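Local coordinates for putative type III secretion protein YscE (Yersinia pestis, PDB 2P58), which acts with YscG as a cytoplasmic chaperone of the type III secretion system, preventing the needle protein YscF from polymerising prematurely, at residues 18-23 / 52-57; 22-27 / 45-50. All coordinates share one frame; numbering follows the deposited sequence.

Overall arrangement
Contacts 1 and 2 are neighbouring layers of one antiparallel helical hairpin. Helix 10-30 runs out, helix 37-60 returns, and the segments of both contacts meet at 152° between their directions, with axes 9.9 Å apart in contact 1 and 9.8 Å in contact 2. The contact centres lie about 8 Å from each other. Contact 2 is nearer the connection between the helices, contact 1 nearer the chain ends. Packing is continuous across the boundary: Ile54 CD1 reaches Leu24 CD2 at 3.8 Å, and Leu20 CD2 meets Leu50 CD2 at 4.0 Å. Another protein chain of the assembly packs against residues of both layers.

Contact 1. Residues 18-23 / 52-57; sequences MQLEMA and SAIAII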
loop_
_atom_site.group_PDB
_atom_site.type_symbol
_atom_site.label_atom_id
_atom_site.label_comp_id
_atom_site.label_asym_id
_atom_site.label_seq_id
_atom_site.Cartn_x
_atom_site.Cartn_y
_atom_site.Cartn_z
HETATM N N MSE A 18 9.069 -19.108 0.030
HETATM C CA MSE A 18 8.710 -20.392 -0.555
HETATM C C MSE A 18 7.327 -20.325 -1.175
HETATM O O MSE A 18 7.087 -20.944 -2.212
HETATM C CB MSE A 18 8.768 -21.503 0.499
HETATM C CG MSE A 18 10.180 -21.846 0.895
HETATM SE SE MSE A 18 10.246 -23.268 2.037
HETATM C CE MSE A 18 8.842 -24.250 1.424
ATOM N N GLN A 19 6.418 -19.574 -0.545
ATOM C CA GLN A 19 5.059 -19.450 -1.071
ATOM C C GLN A 19 5.082 -18.767 -2.435
ATOM O O GLN A 19 4.412 -19.204 -3.372
ATOM C CB GLN A 19 4.148 -18.656 -0.096
ATOM C CG GLN A 19 2.731 -18.454 -0.597
ATOM C CD GLN A 19 1.830 -17.756 0.420
ATOM O OE1 GLN A 19 2.277 -17.374 1.490
ATOM N NE2 GLN A 19 0.555 -17.593 0.078
ATOM N N LEU A 20 5.855 -17.692 -2.557
ATOM C CA LEU A 20 5.912 -16.978 -3.829
ATOM C C LEU A 20 6.599 -17.820 -4.901
ATOM O O LEU A 20 6.168 -17.858 -6.049
ATOM C CB LEU A 20 6.679 -15.668 -3.664
ATOM C CG LEU A 20 6.113 -14.669 -2.644
ATOM C CD1 LEU A 20 7.188 -13.636 -2.346
ATOM C CD2 LEU A 20 4.826 -14.022 -3.209
ATOM N N GLU A 21 7.681 -18.490 -4.527
ATOM C CA GLU A 21 8.416 -19.303 -5.494
ATOM C C GLU A 21 7.591 -20.477 -5.980
ATOM O O GLU A 21 7.651 -20.821 -7.156
ATOM C CB GLU A 21 9.742 -19.784 -4.895
ATOM C CG GLU A 21 10.753 -18.656 -4.787
ATOM C CD GLU A 21 11.447 -18.353 -6.110
ATOM O OE1 GLU A 21 10.948 -18.788 -7.178
ATOM O OE2 GLU A 21 12.496 -17.667 -6.086
HETATM N N MSE A 22 6.822 -21.093 -5.093
HETATM C CA MSE A 22 5.982 -22.203 -5.508
HETATM C C MSE A 22 4.883 -21.686 -6.442
HETATM O O MSE A 22 4.532 -22.334 -7.440
HETATM C CB MSE A 22 5.359 -22.912 -4.294
HETATM C CG MSE A 22 6.413 -23.629 -3.458
HETATM SE SE MSE A 22 5.806 -24.649 -2.057
HETATM C CE MSE A 22 4.884 -23.506 -1.153
ATOM N N ALA A 23 4.322 -20.526 -6.112
ATOM C CA ALA A 23 3.272 -19.987 -6.959
ATOM C C ALA A 23 3.830 -19.657 -8.352
ATOM O O ALA A 23 3.126 -19.857 -9.346
ATOM C CB ALA A 23 2.672 -18.750 -6.334
ATOM N N SER A 52 8.351 -9.722 -9.140
ATOM C CA SER A 52 8.593 -8.442 -8.460
ATOM C C SER A 52 8.585 -8.578 -6.950
ATOM O O SER A 52 9.360 -7.940 -6.250
ATOM C CB SER A 52 7.520 -7.438 -8.895
ATOM O OG SER A 52 7.705 -7.103 -10.271
ATOM N N ALA A 53 7.639 -9.352 -6.443
ATOM C CA ALA A 53 7.544 -9.566 -5.016
ATOM C C ALA A 53 8.768 -10.323 -4.499
ATOM O O ALA A 53 9.341 -9.986 -3.470
ATOM C CB ALA A 53 6.248 -10.357 -4.694
ATOM N N ILE A 54 9.177 -11.354 -5.228
ATOM C CA ILE A 54 10.349 -12.132 -4.809
ATOM C C ILE A 54 11.569 -11.209 -4.760
ATOM O O ILE A 54 12.353 -11.252 -3.809
ATOM C CB ILE A 54 10.578 -13.318 -5.807
ATOM C CG1 ILE A 54 9.452 -14.336 -5.645
ATOM C CG2 ILE A 54 11.945 -13.937 -5.600
ATOM C CD1 ILE A 54 9.274 -15.275 -6.853
ATOM N N ALA A 55 11.691 -10.342 -5.765
ATOM C CA ALA A 55 12.791 -9.388 -5.841
ATOM C C ALA A 55 12.797 -8.466 -4.626
ATOM O O ALA A 55 13.818 -8.330 -3.962
ATOM C CB ALA A 55 12.689 -8.571 -7.112
ATOM N N ILE A 56 11.651 -7.847 -4.324
ATOM C CA ILE A 56 11.595 -6.941 -3.166
ATOM C C ILE A 56 12.000 -7.665 -1.897
ATOM O O ILE A 56 12.786 -7.137 -1.088
ATOM C CB ILE A 56 10.175 -6.363 -2.971
ATOM C CG1 ILE A 56 9.899 -5.359 -4.071
ATOM C CG2 ILE A 56 10.058 -5.649 -1.577
ATOM C CD1 ILE A 56 8.417 -5.010 -4.191
ATOM N N ILE A 57 11.497 -8.878 -1.713
ATOM C CA ILE A 57 11.852 -9.618 -0.491
ATOM C C ILE A 57 13.355 -9.885 -0.472
ATOM O O ILE A 57 13.992 -9.762 0.573
ATOM C CB ILE A 57 11.074 -10.945 -0.390
ATOM C CG1 ILE A 57 9.589 -10.658 -0.104
ATOM C CG2 ILE A 57 11.678 -11.828 0.729
ATOM C CD1 ILE A 57 9.334 -9.904 1.220
#
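Leu20 opens the contact on helix 10-30, pointing at helix 37-60 and lying level with Ile54, their CA atoms 6.6 Å apart. The two side chains slide past each other in opposite directions, so that CG1 of Ile54 lies beside the base of the leucine, 3.7 Å from Leu20 CB. Because CG of Leu20 stands beside its own backbone N and anti to the carbonyl carbon (chi1 -59°), the branch is carried onward to helix 37-60, where CD1 settles between two residues one turn apart, 4.1 Å from Ala53 CB and a looser 4.4 Å from Ile57 CG1. The same leucine also packs on Leu50, and the chain of another protein puts apolar side chains against Leu20 and Ala53.

One residue on, Glu21 flanks the leucine. Its chain bends at chi2 (-80°) and crosses the side chain of Ile54 at about a right angle, bringing the carboxylate against the isoleucine; CD lies 3.8 Å from Ile54 CD1, and OE2 is equally close to Ile54 CG2. Ile54 thus touches both an aliphatic neighbour and the carboxylate of an acidic one.

With all contacts across the segments made by van der Waals touch, the pairing depends on shape and on burial of hydrocarbon, while the partly exposed Glu21 places a carboxylate, probably charged, at the border of this apolar layer.

Contact 2. Residues 22-27 / 45-50; sequences MALTKL and RESKAL
Leu27 and Leu50 reach across the helix pair from opposite sides, their CD2 and CD1 methyls meeting at 4.0 Å, and the remaining side chains arrange themselves around them. Leu27 holds CG anti to its backbone N (chi1 175°), which sends CD2 right up to the backbone of helix 37-60: it lies 3.3 Å from Ser47 N and, tighter than usual for two carbons, 3.4 Å from Ser47 CA. Glu46 crosses Leu27 obliquely with its chain extended, laying CB, CG and CD against that same methyl, while OE1 comes 4.0 Å from Leu27 CD1.

Leu50 answers in the other direction. Its CD1 rests on the backbone of helix 10-30, 3.8 Å from Leu24 CA, and both its methyls touch Ala23 CB. Leu24 brings CD1 to within 3.6 Å of Ser47 OG, a hydroxyl that also makes a weak hydrogen bond to Glu51 one turn further along. Trp43 packs on Leu27 beyond the segment.

Such interleaving of Leu27 and Leu50, with a methyl of each laid on the partner helix's backbone, forms part of the interior of an antiparallel helical hairpin, the fold this small chaperone subunit adopts.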
loop_
_atom_site.group_PDB
_atom_site.type_symbol
_atom_site.label_atom_id
_atom_site.label_comp_id
_atom_site.label_asym_id
_atom_site.label_seq_id
_atom_site.Cartn_x
_atom_site.Cartn_y
_atom_site.Cartn_z
HETATM N N MSE A 22 6.822 -21.093 -5.093
HETATM C CA MSE A 22 5.982 -22.203 -5.508
HETATM C C MSE A 22 4.883 -21.686 -6.442
HETATM O O MSE A 22 4.532 -22.334 -7.440
HETATM C CB MSE A 22 5.359 -22.912 -4.294
HETATM C CG MSE A 22 6.413 -23.629 -3.458
HETATM SE SE MSE A 22 5.806 -24.649 -2.057
HETATM C CE MSE A 22 4.884 -23.506 -1.153
ATOM N N ALA A 23 4.322 -20.526 -6.112
ATOM C CA ALA A 23 3.272 -19.987 -6.959
ATOM C C ALA A 23 3.830 -19.657 -8.352
ATOM O O ALA A 23 3.126 -19.857 -9.346
ATOM C CB ALA A 23 2.672 -18.750 -6.334
ATOM N N LEU A 24 5.063 -19.152 -8.413
ATOM C CA LEU A 24 5.660 -18.798 -9.699
ATOM C C LEU A 24 5.936 -20.050 -10.521
ATOM O O LEU A 24 5.653 -20.100 -11.708
ATOM C CB LEU A 24 6.948 -17.989 -9.514
ATOM C CG LEU A 24 7.680 -17.532 -10.783
ATOM C CD1 LEU A 24 6.712 -16.710 -11.699
ATOM C CD2 LEU A 24 8.887 -16.639 -10.402
ATOM N N THR A 25 6.469 -21.083 -9.880
ATOM C CA THR A 25 6.757 -22.316 -10.631
ATOM C C THR A 25 5.473 -22.942 -11.165
ATOM O O THR A 25 5.427 -23.400 -12.322
ATOM C CB THR A 25 7.536 -23.303 -9.721
ATOM O OG1 THR A 25 8.762 -22.663 -9.354
ATOM C CG2 THR A 25 7.842 -24.618 -10.459
ATOM N N LYS A 26 4.414 -22.933 -10.350
ATOM C CA LYS A 26 3.139 -23.495 -10.771
ATOM C C LYS A 26 2.557 -22.695 -11.961
ATOM O O LYS A 26 2.062 -23.267 -12.931
ATOM C CB LYS A 26 2.128 -23.520 -9.612
ATOM C CG LYS A 26 0.721 -23.960 -10.034
ATOM C CD LYS A 26 -0.264 -23.924 -8.883
ATOM C CE LYS A 26 -1.709 -24.058 -9.383
ATOM N NZ LYS A 26 -2.038 -22.966 -10.370
ATOM N N LEU A 27 2.631 -21.369 -11.879
ATOM C CA LEU A 27 2.155 -20.504 -12.959
ATOM C C LEU A 27 2.952 -20.785 -14.241
ATOM O O LEU A 27 2.379 -20.884 -15.330
ATOM C CB LEU A 27 2.329 -19.031 -12.542
ATOM C CG LEU A 27 1.985 -17.988 -13.600
ATOM C CD1 LEU A 27 0.538 -18.167 -14.059
ATOM C CD2 LEU A 27 2.200 -16.589 -12.988
ATOM N N ARG A 45 0.752 -10.932 -16.288
ATOM C CA ARG A 45 0.622 -9.957 -15.202
ATOM C C ARG A 45 0.934 -10.595 -13.873
ATOM O O ARG A 45 1.594 -9.990 -13.015
ATOM C CB ARG A 45 -0.810 -9.425 -15.108
ATOM C CG ARG A 45 -0.900 -7.929 -15.179
ATOM C CD ARG A 45 -0.610 -7.508 -16.600
ATOM N NE ARG A 45 -1.564 -6.490 -17.047
ATOM C CZ ARG A 45 -1.926 -6.290 -18.311
ATOM N NH1 ARG A 45 -1.431 -7.036 -19.298
ATOM N NH2 ARG A 45 -2.796 -5.334 -18.591
ATOM N N GLU A 46 0.407 -11.798 -13.678
ATOM C CA GLU A 46 0.635 -12.494 -12.421
ATOM C C GLU A 46 2.092 -12.860 -12.291
ATOM O O GLU A 46 2.684 -12.704 -11.228
ATOM C CB GLU A 46 -0.229 -13.771 -12.283
ATOM C CG GLU A 46 -0.243 -14.195 -10.820
ATOM C CD GLU A 46 -0.926 -15.508 -10.533
ATOM O OE1 GLU A 46 -1.614 -16.039 -11.417
ATOM O OE2 GLU A 46 -0.756 -15.996 -9.389
ATOM N N SER A 47 2.672 -13.367 -13.372
ATOM C CA SER A 47 4.071 -13.755 -13.344
ATOM C C SER A 47 4.975 -12.567 -12.967
ATOM O O SER A 47 5.873 -12.702 -12.133
ATOM C CB SER A 47 4.487 -14.327 -14.715
ATOM O OG SER A 47 5.846 -14.745 -14.634
ATOM N N LYS A 48 4.761 -11.415 -13.598
ATOM C CA LYS A 48 5.566 -10.246 -13.295
ATOM C C LYS A 48 5.371 -9.788 -11.841
ATOM O O LYS A 48 6.325 -9.337 -11.180
ATOM C CB LYS A 48 5.236 -9.106 -14.251
ATOM C CG LYS A 48 6.326 -8.037 -14.245
ATOM C CD LYS A 48 7.666 -8.673 -14.679
ATOM C CE LYS A 48 8.841 -7.717 -14.501
ATOM N NZ LYS A 48 8.569 -6.434 -15.189
ATOM N N ALA A 49 4.147 -9.897 -11.339
ATOM C CA ALA A 49 3.876 -9.500 -9.953
ATOM C C ALA A 49 4.648 -10.411 -8.984
ATOM O O ALA A 49 5.248 -9.966 -7.992
ATOM C CB ALA A 49 2.395 -9.580 -9.679
ATOM N N LEU A 50 4.649 -11.701 -9.287
ATOM C CA LEU A 50 5.352 -12.637 -8.409
ATOM C C LEU A 50 6.849 -12.403 -8.455
ATOM O O LEU A 50 7.499 -12.404 -7.410
ATOM C CB LEU A 50 5.037 -14.082 -8.820
ATOM C CG LEU A 50 3.628 -14.547 -8.447
ATOM C CD1 LEU A 50 3.304 -15.835 -9.193
ATOM C CD2 LEU A 50 3.523 -14.744 -6.928
#